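Local coordinates for putative PII-like nitrogen regulatory protein (Shewanella baltica, PDB 3CE8) that is of unknown function but may, as a putative PII-like protein, take part in nitrogen regulation, at residues Asp37-Leu42 and Ser49-Gly54; Leu45-Gly50 and Ala87-Ala92; Glu82-Ala87 and Met111-Asn116; Ala92-Leu97 and Cys106-Met111. All blocks are in the same frame, centred on the assembly; numbering follows the deposited sequence.

Contact 1: Asp37-Leu42 and Ser49-Gly54; sequences DIVDTL and SGFSLG. With EDO (1,2-ethanediol), chain E; EDO (1,2-ethanediol), chain D.
Phe-51 carries its CG between its own backbone N and carbonyl carbon (chi1 58°), which projects the ring from strand 50-60 toward helix 35-42. Leu-42 answers with CG anti to its carbonyl carbon (chi1 -65°), a turn that sets CD1 over the middle of the ring. That methyl lies 3.8 Å from the Phe-51 ring centroid and 8° off the ring normal, a face-on CH-pi contact, while Leu-42 CB comes within 3.6 Å of Phe-51 CE1. Val-39 takes the ring's edge: its CG1 lies near the plane, 4.2 Å from Phe-51 CZ, and its CG2 reaches past to Leu-53 CD2 at 4.0 Å. The short helix and strand axes are 10.2 Å apart at their closest. Phe-59 of the second subunit stacks on the Phe-51 ring, and strand 50-60 pairs with a strand of that subunit. With an alanine here, Leu-42 CD1 and Val-39 CG1 would probably lose the ring they rest on, and Phe-59 of the second subunit its stacking mate. No hydrogen bond joins the two segments; the hold between them is apolar, from buried surface and the CH-pi contact, and depends on close side-chain fit, beside an interface where the sheet continues between subunits.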
loop_
_atom_site.group_PDB
_atom_site.type_symbol
_atom_site.label_atom_id
_atom_site.label_comp_id
_atom_site.label_asym_id
_atom_site.label_seq_id
_atom_site.Cartn_x
_atom_site.Cartn_y
_atom_site.Cartn_z
ATOM N N ASP A 37 -14.100 -4.644 15.919
ATOM C CA ASP A 37 -15.455 -4.724 15.361
ATOM C C ASP A 37 -15.331 -4.921 13.859
ATOM O O ASP A 37 -16.129 -5.621 13.233
ATOM C CB ASP A 37 -16.259 -3.463 15.681
ATOM C CG ASP A 37 -16.467 -3.270 17.174
ATOM O OD1 ASP A 37 -16.972 -4.202 17.828
ATOM O OD2 ASP A 37 -16.116 -2.195 17.701
ATOM N N ILE A 38 -14.287 -4.331 13.299
ATOM C CA ILE A 38 -14.071 -4.439 11.870
ATOM C C ILE A 38 -13.583 -5.854 11.568
ATOM O O ILE A 38 -13.987 -6.484 10.593
ATOM C CB ILE A 38 -13.071 -3.411 11.315
ATOM C CG1 ILE A 38 -13.691 -2.019 11.269
ATOM C CG2 ILE A 38 -12.657 -3.772 9.879
ATOM C CD1 ILE A 38 -12.751 -0.944 10.737
ATOM N N VAL A 39 -12.715 -6.355 12.424
ATOM C CA VAL A 39 -12.144 -7.687 12.218
ATOM C C VAL A 39 -13.271 -8.702 12.255
ATOM O O VAL A 39 -13.333 -9.623 11.454
ATOM C CB VAL A 39 -11.055 -7.995 13.269
ATOM C CG1 VAL A 39 -10.762 -9.519 13.388
ATOM C CG2 VAL A 39 -9.816 -7.200 12.932
ATOM N N ASP A 40 -14.195 -8.460 13.164
ATOM C CA ASP A 40 -15.321 -9.353 13.384
ATOM C C ASP A 40 -16.223 -9.418 12.187
ATOM O O ASP A 40 -16.776 -10.460 11.851
ATOM C CB ASP A 40 -16.151 -8.907 14.588
ATOM C CG ASP A 40 -15.469 -9.215 15.926
ATOM O OD1 ASP A 40 -14.468 -9.962 15.943
ATOM O OD2 ASP A 40 -15.944 -8.720 16.966
ATOM N N THR A 41 -16.346 -8.288 11.520
ATOM C CA THR A 41 -17.238 -8.183 10.371
ATOM C C THR A 41 -16.648 -8.931 9.207
ATOM O O THR A 41 -17.330 -9.689 8.519
ATOM C CB THR A 41 -17.426 -6.738 9.942
ATOM O OG1 THR A 41 -18.242 -6.072 10.906
ATOM C CG2 THR A 41 -18.090 -6.656 8.574
ATOM N N LEU A 42 -15.344 -8.745 9.049
ATOM C CA LEU A 42 -14.625 -9.253 7.894
ATOM C C LEU A 42 -14.552 -10.746 7.931
ATOM O O LEU A 42 -14.738 -11.410 6.909
ATOM C CB LEU A 42 -13.205 -8.667 7.820
ATOM C CG LEU A 42 -13.131 -7.159 7.598
ATOM C CD1 LEU A 42 -11.748 -6.614 7.820
ATOM C CD2 LEU A 42 -13.649 -6.836 6.183
ATOM N N SER A 49 -11.188 -14.122 1.441
ATOM C CA SER A 49 -10.292 -15.292 1.642
ATOM C C SER A 49 -9.260 -15.007 2.723
ATOM O O SER A 49 -8.576 -15.909 3.216
ATOM C CB SER A 49 -9.583 -15.672 0.328
ATOM O OG SER A 49 -8.890 -14.531 -0.213
ATOM N N GLY A 50 -9.215 -13.743 3.101
ATOM C CA GLY A 50 -8.280 -13.232 4.097
ATOM C C GLY A 50 -8.120 -11.733 3.925
ATOM O O GLY A 50 -8.606 -11.157 2.959
ATOM N N PHE A 51 -7.486 -11.104 4.911
ATOM C CA PHE A 51 -7.170 -9.639 4.901
ATOM C C PHE A 51 -5.958 -9.331 5.735
ATOM O O PHE A 51 -5.483 -10.169 6.486
ATOM C CB PHE A 51 -8.328 -8.766 5.387
ATOM C CG PHE A 51 -8.806 -9.097 6.778
ATOM C CD1 PHE A 51 -9.713 -10.123 6.988
ATOM C CD2 PHE A 51 -8.343 -8.383 7.876
ATOM C CE1 PHE A 51 -10.126 -10.439 8.263
ATOM C CE2 PHE A 51 -8.763 -8.697 9.156
ATOM C CZ PHE A 51 -9.655 -9.717 9.349
ATOM N N SER A 52 -5.479 -8.107 5.594
ATOM C CA SER A 52 -4.313 -7.680 6.360
ATOM C C SER A 52 -4.568 -6.387 7.068
ATOM O O SER A 52 -5.434 -5.608 6.706
ATOM C CB SER A 52 -3.080 -7.499 5.481
ATOM O OG SER A 52 -3.008 -6.189 4.939
ATOM N N LEU A 53 -3.793 -6.166 8.105
ATOM C CA LEU A 53 -3.902 -4.917 8.859
ATOM C C LEU A 53 -2.598 -4.482 9.482
ATOM O O LEU A 53 -1.820 -5.269 9.969
ATOM C CB LEU A 53 -4.982 -5.015 9.924
ATOM C CG LEU A 53 -4.753 -5.824 11.167
ATOM C CD1 LEU A 53 -4.003 -4.940 12.121
ATOM C CD2 LEU A 53 -6.088 -6.203 11.758
ATOM N N GLY A 54 -2.361 -3.195 9.391
ATOM C CA GLY A 54 -1.169 -2.613 9.962
ATOM C C GLY A 54 -1.404 -1.256 10.576
ATOM O O GLY A 54 -2.373 -0.576 10.278
HETATM C C1 EDO E . -5.136 -8.606 1.322
HETATM O O1 EDO E . -4.497 -8.327 2.572
HETATM C C2 EDO E . -5.514 -10.072 1.207
HETATM O O2 EDO E . -6.913 -9.968 1.386
HETATM C C1 EDO D . -20.873 -9.791 8.170
HETATM O O1 EDO D . -20.274 -9.626 9.459
HETATM C C2 EDO D . -21.299 -11.222 7.820
HETATM O O2 EDO D . -22.362 -11.164 6.875
#

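Contact 2: Leu45-Gly50 and Ala87-Ala92. With EDO (1,2-ethanediol), chain E.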
loop_
_atom_site.group_PDB
_atom_site.type_symbol
_atom_site.label_atom_id
_atom_site.label_comp_id
_atom_site.label_asym_id
_atom_site.label_seq_id
_atom_site.Cartn_x
_atom_site.Cartn_y
_atom_site.Cartn_z
ATOM N N LEU A 45 -17.550 -12.532 6.522
ATOM C CA LEU A 45 -17.846 -12.359 5.100
ATOM C C LEU A 45 -17.184 -13.496 4.293
ATOM O O LEU A 45 -15.945 -13.585 4.187
ATOM C CB LEU A 45 -17.416 -10.965 4.622
ATOM C CG LEU A 45 -18.213 -9.778 5.202
ATOM C CD1 LEU A 45 -17.606 -8.407 4.849
ATOM C CD2 LEU A 45 -19.690 -9.843 4.770
ATOM N N GLU A 46 -18.046 -14.366 3.752
ATOM C CA GLU A 46 -17.653 -15.582 2.966
ATOM C C GLU A 46 -16.908 -15.368 1.670
ATOM O O GLU A 46 -16.241 -16.253 1.162
ATOM C CB GLU A 46 -18.859 -16.483 2.620
ATOM C CG GLU A 46 -19.137 -17.535 3.657
ATOM C CD GLU A 46 -20.372 -18.356 3.316
ATOM O OE1 GLU A 46 -21.306 -17.804 2.672
ATOM O OE2 GLU A 46 -20.428 -19.542 3.718
ATOM N N PHE A 47 -17.045 -14.195 1.120
ATOM C CA PHE A 47 -16.453 -13.914 -0.180
ATOM C C PHE A 47 -15.043 -13.410 -0.003
ATOM O O PHE A 47 -14.365 -13.158 -0.975
ATOM C CB PHE A 47 -17.322 -12.945 -1.007
ATOM C CG PHE A 47 -17.661 -11.648 -0.297
ATOM C CD1 PHE A 47 -16.738 -10.616 -0.227
ATOM C CD2 PHE A 47 -18.915 -11.471 0.286
ATOM C CE1 PHE A 47 -17.052 -9.443 0.425
ATOM C CE2 PHE A 47 -19.239 -10.294 0.935
ATOM C CZ PHE A 47 -18.310 -9.280 1.013
ATOM N N LEU A 48 -14.629 -13.278 1.254
ATOM C CA LEU A 48 -13.256 -12.827 1.614
ATOM C C LEU A 48 -12.396 -14.057 1.990
ATOM O O LEU A 48 -12.817 -14.914 2.770
ATOM C CB LEU A 48 -13.255 -11.834 2.779
ATOM C CG LEU A 48 -13.973 -10.491 2.651
ATOM C CD1 LEU A 48 -13.826 -9.714 3.963
ATOM C CD2 LEU A 48 -13.451 -9.721 1.483
ATOM N N SER A 49 -11.188 -14.122 1.441
ATOM C CA SER A 49 -10.292 -15.292 1.642
ATOM C C SER A 49 -9.260 -15.007 2.723
ATOM O O SER A 49 -8.576 -15.909 3.216
ATOM C CB SER A 49 -9.583 -15.672 0.328
ATOM O OG SER A 49 -8.890 -14.531 -0.213
ATOM N N GLY A 50 -9.215 -13.743 3.101
ATOM C CA GLY A 50 -8.280 -13.232 4.097
ATOM C C GLY A 50 -8.120 -11.733 3.925
ATOM O O GLY A 50 -8.606 -11.157 2.959
ATOM N N ALA A 87 -14.908 -7.417 -7.117
ATOM C CA ALA A 87 -15.580 -6.172 -7.445
ATOM C C ALA A 87 -17.084 -6.331 -7.316
ATOM O O ALA A 87 -17.804 -5.404 -6.946
ATOM C CB ALA A 87 -15.196 -5.706 -8.891
ATOM N N ALA A 88 -17.534 -7.547 -7.558
ATOM C CA ALA A 88 -18.978 -7.869 -7.561
ATOM C C ALA A 88 -19.616 -7.782 -6.170
ATOM O O ALA A 88 -20.831 -7.671 -6.038
ATOM C CB ALA A 88 -19.217 -9.261 -8.119
ATOM N N GLN A 89 -18.759 -7.820 -5.155
ATOM C CA GLN A 89 -19.161 -7.878 -3.746
ATOM C C GLN A 89 -18.761 -6.594 -3.012
ATOM O O GLN A 89 -18.791 -6.504 -1.784
ATOM C CB GLN A 89 -18.446 -9.035 -3.082
ATOM C CG GLN A 89 -18.572 -10.347 -3.803
ATOM C CD GLN A 89 -19.881 -11.014 -3.560
ATOM O OE1 GLN A 89 -20.634 -10.615 -2.673
ATOM N NE2 GLN A 89 -20.168 -12.054 -4.340
ATOM N N GLN A 90 -18.403 -5.606 -3.803
ATOM C CA GLN A 90 -17.996 -4.311 -3.282
ATOM C C GLN A 90 -19.054 -3.672 -2.364
ATOM O O GLN A 90 -18.736 -3.198 -1.270
ATOM C CB GLN A 90 -17.672 -3.341 -4.429
ATOM C CG GLN A 90 -17.042 -2.030 -3.953
ATOM C CD GLN A 90 -16.915 -1.007 -5.065
ATOM O OE1 GLN A 90 -16.012 -1.080 -5.896
ATOM N NE2 GLN A 90 -17.822 -0.029 -5.068
ATOM N N ALA A 91 -20.301 -3.678 -2.815
ATOM C CA ALA A 91 -21.417 -3.074 -2.069
ATOM C C ALA A 91 -21.574 -3.810 -0.768
ATOM O O ALA A 91 -21.637 -3.221 0.310
ATOM C CB ALA A 91 -22.692 -3.191 -2.802
ATOM N N ALA A 92 -21.667 -5.124 -0.900
ATOM C CA ALA A 92 -21.840 -6.005 0.264
ATOM C C ALA A 92 -20.784 -5.683 1.317
ATOM O O ALA A 92 -21.096 -5.581 2.512
ATOM C CB ALA A 92 -21.759 -7.484 -0.139
HETATM C C1 EDO E . -5.136 -8.606 1.322
HETATM O O1 EDO E . -4.497 -8.327 2.572
HETATM C C2 EDO E . -5.514 -10.072 1.207
HETATM O O2 EDO E . -6.913 -9.968 1.386
#
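A type I beta turn from Leu-45 to Leu-48, in the loop between helix 35-42 and strand 50-60, presents Phe-47 to Gln-89, the N-cap residue of helix 90-100. The Phe-47 ring is clasped on both faces. Gln-89 CB stands over one face, 3.8 Å from the ring centroid and 13° off the normal, which makes a CH-pi contact. Leu-45 CB, from the same turn, lies 4.0 Å above the opposite face of the Phe-47 ring, displaced toward its rim. A bend at chi2 (-79°) folds the Gln-89 chain along the ring, so its amide runs nearly level with it, the two planes only 19° apart, and OE1 approaches Phe-47 CD2 at 3.5 Å. In the first turn of the helix, Ala-92 CB meets Phe-47 CE2 at 3.9 Å. No hydrogen bond crosses between the segments; the turn is held within itself by Leu-48 N to Leu-45 O, 3.2 Å. The contact lies near the surface, with its touching residues partly exposed. Leu-45 and Phe-47 also touch Leu-93 of helix 90-100, while Leu-48 packs against Ile-83 and His-85 of strand 74-86, so the turn bridges the start of that helix and the sheet.

Contact 3: Glu82-Ala87 and Met111-Asn116. With EDO (1,2-ethanediol), chain E.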
loop_
_atom_site.group_PDB
_atom_site.type_symbol
_atom_site.label_atom_id
_atom_site.label_comp_id
_atom_site.label_asym_id
_atom_site.label_seq_id
_atom_site.Cartn_x
_atom_site.Cartn_y
_atom_site.Cartn_z
ATOM N N GLU A 82 -6.323 -3.763 4.723
ATOM C CA GLU A 82 -6.317 -4.002 3.283
ATOM C C GLU A 82 -7.053 -5.300 3.031
ATOM O O GLU A 82 -6.705 -6.358 3.580
ATOM C CB GLU A 82 -4.900 -4.028 2.716
ATOM C CG GLU A 82 -4.237 -2.672 2.791
ATOM C CD GLU A 82 -2.945 -2.560 2.006
ATOM O OE1 GLU A 82 -2.443 -3.545 1.426
ATOM O OE2 GLU A 82 -2.440 -1.440 1.946
ATOM N N ILE A 83 -8.097 -5.167 2.217
ATOM C CA ILE A 83 -9.046 -6.233 1.928
ATOM C C ILE A 83 -9.322 -6.468 0.446
ATOM O O ILE A 83 -10.033 -5.737 -0.235
ATOM C CB ILE A 83 -10.388 -5.930 2.630
ATOM C CG1 ILE A 83 -10.124 -5.575 4.098
ATOM C CG2 ILE A 83 -11.402 -7.094 2.494
ATOM C CD1 ILE A 83 -11.091 -4.584 4.595
HETATM N N MSE A 84 -8.702 -7.524 -0.024
HETATM C CA MSE A 84 -8.869 -7.991 -1.388
HETATM C C MSE A 84 -10.244 -8.637 -1.433
HETATM O O MSE A 84 -10.618 -9.419 -0.546
HETATM C CB MSE A 84 -7.793 -9.009 -1.790
HETATM C CG MSE A 84 -7.868 -9.403 -3.250
HETATM SE SE MSE A 84 -7.196 -7.977 -4.352
HETATM C CE MSE A 84 -5.441 -7.809 -3.549
ATOM N N HIS A 85 -10.991 -8.283 -2.465
ATOM C CA HIS A 85 -12.333 -8.775 -2.650
ATOM C C HIS A 85 -12.777 -8.651 -4.097
ATOM O O HIS A 85 -12.263 -7.815 -4.834
ATOM C CB HIS A 85 -13.287 -7.943 -1.784
ATOM C CG HIS A 85 -13.369 -6.499 -2.197
ATOM N ND1 HIS A 85 -12.400 -5.568 -1.860
ATOM C CD2 HIS A 85 -14.294 -5.833 -2.931
ATOM C CE1 HIS A 85 -12.722 -4.394 -2.385
ATOM N NE2 HIS A 85 -13.861 -4.526 -3.045
ATOM N N PRO A 86 -13.735 -9.488 -4.505
ATOM C CA PRO A 86 -14.291 -9.348 -5.831
ATOM C C PRO A 86 -15.113 -8.062 -5.984
ATOM O O PRO A 86 -15.911 -7.688 -5.119
ATOM C CB PRO A 86 -15.203 -10.577 -5.980
ATOM C CG PRO A 86 -15.076 -11.395 -4.711
ATOM C CD PRO A 86 -14.414 -10.521 -3.694
ATOM N N ALA A 87 -14.908 -7.417 -7.117
ATOM C CA ALA A 87 -15.580 -6.172 -7.445
ATOM C C ALA A 87 -17.084 -6.331 -7.316
ATOM O O ALA A 87 -17.804 -5.404 -6.946
ATOM C CB ALA A 87 -15.196 -5.706 -8.891
HETATM N N MSE A 111 -8.656 0.200 -4.928
HETATM C CA MSE A 111 -7.642 0.231 -5.980
HETATM C C MSE A 111 -7.730 -0.987 -6.830
HETATM O O MSE A 111 -8.100 -2.053 -6.362
HETATM C CB MSE A 111 -6.256 0.265 -5.367
HETATM C CG MSE A 111 -6.200 1.251 -4.236
HETATM SE SE MSE A 111 -4.459 1.496 -3.492
HETATM C CE MSE A 111 -3.684 2.377 -4.992
ATOM N N PRO A 112 -7.373 -0.830 -8.090
ATOM C CA PRO A 112 -7.403 -1.960 -8.954
ATOM C C PRO A 112 -6.198 -2.835 -8.764
ATOM O O PRO A 112 -5.104 -2.372 -8.372
ATOM C CB PRO A 112 -7.383 -1.328 -10.339
ATOM C CG PRO A 112 -6.662 -0.061 -10.156
ATOM C CD PRO A 112 -6.917 0.391 -8.766
ATOM N N ILE A 113 -6.464 -4.111 -9.026
ATOM C CA ILE A 113 -5.501 -5.224 -8.996
ATOM C C ILE A 113 -5.443 -5.847 -10.369
ATOM O O ILE A 113 -6.465 -6.219 -10.912
ATOM C CB ILE A 113 -5.955 -6.344 -8.071
ATOM C CG1 ILE A 113 -5.944 -5.869 -6.630
ATOM C CG2 ILE A 113 -5.062 -7.565 -8.262
ATOM C CD1 ILE A 113 -4.770 -5.008 -6.337
ATOM N N TYR A 114 -4.255 -5.983 -10.925
ATOM C CA TYR A 114 -4.146 -6.593 -12.257
ATOM C C TYR A 114 -4.267 -8.082 -12.111
ATOM O O TYR A 114 -4.869 -8.785 -12.897
ATOM C CB TYR A 114 -2.781 -6.423 -12.867
ATOM C CG TYR A 114 -2.531 -5.171 -13.638
ATOM C CD1 TYR A 114 -3.555 -4.505 -14.293
ATOM C CD2 TYR A 114 -1.229 -4.748 -13.853
ATOM C CE1 TYR A 114 -3.283 -3.369 -15.086
ATOM C CE2 TYR A 114 -0.939 -3.641 -14.632
ATOM C CZ TYR A 114 -1.951 -2.960 -15.259
ATOM O OH TYR A 114 -1.559 -1.857 -16.015
ATOM N N GLN A 115 -3.615 -8.541 -11.069
ATOM C CA GLN A 115 -3.532 -9.951 -10.792
ATOM C C GLN A 115 -3.256 -10.303 -9.352
ATOM O O GLN A 115 -2.630 -9.560 -8.621
ATOM C CB GLN A 115 -2.429 -10.508 -11.657
ATOM C CG GLN A 115 -2.187 -11.960 -11.466
ATOM C CD GLN A 115 -1.095 -12.425 -12.393
ATOM O OE1 GLN A 115 -0.955 -11.876 -13.481
ATOM N NE2 GLN A 115 -0.304 -13.419 -11.974
ATOM N N ASN A 116 -3.775 -11.441 -8.934
ATOM C CA ASN A 116 -3.481 -11.926 -7.587
ATOM C C ASN A 116 -3.497 -13.439 -7.455
ATOM O O ASN A 116 -3.990 -14.160 -8.325
ATOM C CB ASN A 116 -4.329 -11.260 -6.515
ATOM C CG ASN A 116 -5.547 -12.011 -6.205
ATOM O OD1 ASN A 116 -5.991 -12.031 -5.051
ATOM N ND2 ASN A 116 -6.102 -12.656 -7.206
HETATM C C1 EDO E . -5.136 -8.606 1.322
HETATM O O1 EDO E . -4.497 -8.327 2.572
HETATM C C2 EDO E . -5.514 -10.072 1.207
HETATM O O2 EDO E . -6.913 -9.968 1.386
#
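Met-84, a selenomethionine, and Ile-113 supply the apolar part of the contact, meeting tip to tip. With CG anti to the backbone N (chi1 -174°) and bends at chi2 and chi3, the Met-84 chain brings SE to 3.3 Å from Ile-113 CG1, and its CE to 3.7 Å from the same Ile-113 CG1. The side chain of Met-84 was modelled in two conformers, so the approaches of both SE and CE belong to one of them, and the very short selenium distance is doubtful as a measure of tightness.

The second kind of contact joins an apolar carbon to a polar end: Met-84 CG lies 3.7 Å from Asn-116 OD1, the two side chains running alongside each other and pointing opposite ways; this distance too is that of the one conformer. No hydrogen bond links the segments, and OD1 instead has a weak one from Arg-107 of the second subunit.

Polar contacts run within strand 74-86 and to a 1,2-ethanediol probably left from crystallisation. His-85 ND1 donates to Ile-83 O at 2.9 Å, nearly straight at 169° and within the imidazole plane, which fixes the ring's rotation; the diol's O1 donates to Glu-82 O at 3.1 Å, and Met-84 N makes a weak bond to O2.

Strands 74-86 and 106-112 run parallel with strand 23-31 between them, and helix 90-100 connects them. This is the split beta-alpha-beta crossover of a ferredoxin-like fold, as in PII proteins, and here residues 115-116 carry the chain on to pair with the second subunit.

Contact 4: Ala92-Leu97 and Cys106-Met111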
loop_
_atom_site.group_PDB
_atom_site.type_symbol
_atom_site.label_atom_id
_atom_site.label_comp_id
_atom_site.label_asym_id
_atom_site.label_seq_id
_atom_site.Cartn_x
_atom_site.Cartn_y
_atom_site.Cartn_z
ATOM N N ALA A 92 -21.667 -5.124 -0.900
ATOM C CA ALA A 92 -21.840 -6.005 0.264
ATOM C C ALA A 92 -20.784 -5.683 1.317
ATOM O O ALA A 92 -21.096 -5.581 2.512
ATOM C CB ALA A 92 -21.759 -7.484 -0.139
ATOM N N LEU A 93 -19.564 -5.444 0.841
ATOM C CA LEU A 93 -18.407 -5.216 1.730
ATOM C C LEU A 93 -18.470 -3.851 2.390
ATOM O O LEU A 93 -18.280 -3.723 3.595
ATOM C CB LEU A 93 -17.083 -5.361 0.972
ATOM C CG LEU A 93 -15.761 -5.065 1.719
ATOM C CD1 LEU A 93 -15.561 -5.910 2.962
ATOM C CD2 LEU A 93 -14.587 -5.226 0.776
ATOM N N LEU A 94 -18.825 -2.848 1.609
ATOM C CA LEU A 94 -18.816 -1.483 2.115
ATOM C C LEU A 94 -20.013 -1.202 3.023
ATOM O O LEU A 94 -19.899 -0.473 4.025
ATOM C CB LEU A 94 -18.745 -0.462 0.976
ATOM C CG LEU A 94 -17.471 -0.371 0.111
ATOM C CD1 LEU A 94 -17.680 0.665 -1.008
ATOM C CD2 LEU A 94 -16.274 -0.012 0.923
ATOM N N THR A 95 -21.162 -1.767 2.674
ATOM C CA THR A 95 -22.380 -1.588 3.485
ATOM C C THR A 95 -22.202 -2.303 4.838
ATOM O O THR A 95 -22.668 -1.836 5.866
ATOM C CB THR A 95 -23.653 -2.105 2.778
ATOM O OG1 THR A 95 -23.437 -3.447 2.355
ATOM C CG2 THR A 95 -23.986 -1.280 1.577
ATOM N N ALA A 96 -21.491 -3.424 4.816
ATOM C CA ALA A 96 -21.233 -4.229 6.042
ATOM C C ALA A 96 -20.321 -3.453 6.971
ATOM O O ALA A 96 -20.507 -3.401 8.193
ATOM C CB ALA A 96 -20.605 -5.567 5.696
ATOM N N LEU A 97 -19.307 -2.842 6.371
ATOM C CA LEU A 97 -18.330 -2.038 7.148
ATOM C C LEU A 97 -18.961 -0.718 7.594
ATOM O O LEU A 97 -18.724 -0.240 8.692
ATOM C CB LEU A 97 -17.071 -1.792 6.354
ATOM C CG LEU A 97 -16.239 -3.056 6.102
ATOM C CD1 LEU A 97 -15.242 -2.734 5.025
ATOM C CD2 LEU A 97 -15.564 -3.598 7.374
ATOM N N CYS A 106 -14.607 6.369 8.866
ATOM C CA CYS A 106 -13.385 5.788 8.320
ATOM C C CYS A 106 -13.129 6.099 6.873
ATOM O O CYS A 106 -13.953 5.851 6.010
ATOM C CB CYS A 106 -13.390 4.274 8.496
ATOM S SG CYS A 106 -13.308 3.929 10.281
ATOM N N ARG A 107 -11.960 6.650 6.618
ATOM C CA ARG A 107 -11.562 6.907 5.248
ATOM C C ARG A 107 -11.302 5.612 4.543
ATOM O O ARG A 107 -10.871 4.634 5.139
ATOM C CB ARG A 107 -10.337 7.799 5.138
ATOM C CG ARG A 107 -10.722 9.239 4.937
ATOM C CD ARG A 107 -9.557 10.043 4.359
ATOM N NE ARG A 107 -10.028 11.029 3.391
ATOM C CZ ARG A 107 -10.219 10.737 2.105
ATOM N NH1 ARG A 107 -9.983 9.489 1.661
ATOM N NH2 ARG A 107 -10.658 11.684 1.274
ATOM N N TYR A 108 -11.623 5.596 3.263
ATOM C CA TYR A 108 -11.313 4.417 2.471
ATOM C C TYR A 108 -11.076 4.749 1.029
ATOM O O TYR A 108 -11.407 5.824 0.541
ATOM C CB TYR A 108 -12.435 3.382 2.533
ATOM C CG TYR A 108 -13.608 3.732 1.640
ATOM C CD1 TYR A 108 -14.551 4.641 2.037
ATOM C CD2 TYR A 108 -13.753 3.160 0.395
ATOM C CE1 TYR A 108 -15.634 4.986 1.216
ATOM C CE2 TYR A 108 -14.823 3.493 -0.436
ATOM C CZ TYR A 108 -15.760 4.405 -0.024
ATOM O OH TYR A 108 -16.829 4.750 -0.837
ATOM N N TRP A 109 -10.431 3.798 0.387
ATOM C CA TRP A 109 -10.224 3.836 -1.050
ATOM C C TRP A 109 -10.090 2.440 -1.616
ATOM O O TRP A 109 -9.845 1.502 -0.904
ATOM C CB TRP A 109 -9.109 4.787 -1.497
ATOM C CG TRP A 109 -7.800 4.501 -0.963
ATOM C CD1 TRP A 109 -6.822 3.741 -1.530
ATOM C CD2 TRP A 109 -7.266 5.005 0.265
ATOM N NE1 TRP A 109 -5.695 3.715 -0.700
ATOM C CE2 TRP A 109 -5.951 4.471 0.408
ATOM C CE3 TRP A 109 -7.776 5.839 1.275
ATOM C CZ2 TRP A 109 -5.149 4.744 1.504
ATOM C CZ3 TRP A 109 -6.966 6.116 2.380
ATOM C CH2 TRP A 109 -5.663 5.565 2.478
ATOM N N ILE A 110 -10.411 2.327 -2.899
ATOM C CA ILE A 110 -10.441 1.043 -3.618
ATOM C C ILE A 110 -9.537 1.175 -4.798
ATOM O O ILE A 110 -9.585 2.154 -5.544
ATOM C CB ILE A 110 -11.884 0.652 -4.104
ATOM C CG1 ILE A 110 -12.877 0.619 -2.910
ATOM C CG2 ILE A 110 -11.831 -0.681 -4.816
ATOM C CD1 ILE A 110 -14.263 0.187 -3.258
HETATM N N MSE A 111 -8.656 0.200 -4.928
HETATM C CA MSE A 111 -7.642 0.231 -5.980
HETATM C C MSE A 111 -7.730 -0.987 -6.830
HETATM O O MSE A 111 -8.100 -2.053 -6.362
HETATM C CB MSE A 111 -6.256 0.265 -5.367
HETATM C CG MSE A 111 -6.200 1.251 -4.236
HETATM SE SE MSE A 111 -4.459 1.496 -3.492
HETATM C CE MSE A 111 -3.684 2.377 -4.992
#
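The Tyr-108 ring receives Leu-94 over one of its faces: CD2 of the leucine is 4.0 Å from Tyr-108 CE2 and 4.1 Å from its CD2, and the leucine lies roughly perpendicular to the tyrosine side chain. Trp-109 leaves the strand with its CB directed away from the helix; at the edge of its indole and in the ring plane sits Met-111 CG, and it packs on Met-84 of the third subunit. Leu-94 reaches the tyrosine because its CG lies anti to the carbonyl carbon (chi1 -67°), carrying both methyls off helix 90-100 toward the strand. They divide the work. CD2 rests on the ring, while CD1 serves two neighbours, lying 4.1 Å from Tyr-108 CE2 and meeting Ile-110 CD1 tip to tip at the same distance. The backbones themselves stay well apart, with 9.6 Å between Leu-94 CA and Tyr-108 CA, so side chains alone span the gap. An alanine at Leu-94 is likely to open a gap over the Tyr-108 face and take from Ile-110 CD1 the leucine methyl that it meets. The phenol end of Tyr-108 is tied elsewhere, its OH hydrogen-bonded to Gln-115 of the third subunit, whose strand pairs with residues 106-110. Tyr-108 thus works in two chemistries: its carbon face meets the helix through apolar packing, and its hydroxyl fastens the same ring to another subunit.

Overall arrangement
All four contacts belong to one ferredoxin-like domain whose two helices pack on a four-stranded antiparallel sheet. Contacts 1 and 4 set one helix each against a strand that is outermost within the chain; their centres lie about 12 Å apart, and Leu-42 and Ile-38 meet Leu-97 between the helices. Contact 2 shares Ser-49 and Gly-50 with contact 1 and Ala-92 with contact 4, and lies about 10 Å, centre to centre, from contacts 3 and 4. Contact 4 is nested in the chain loop that contact 3 closes. The 1,2-ethanediol of chain E touches contacts 1, 2 and 3, bonding Gly-50 O and Glu-82 O, while strands of the second and third subunits continue the sheet beside contacts 1 and 4.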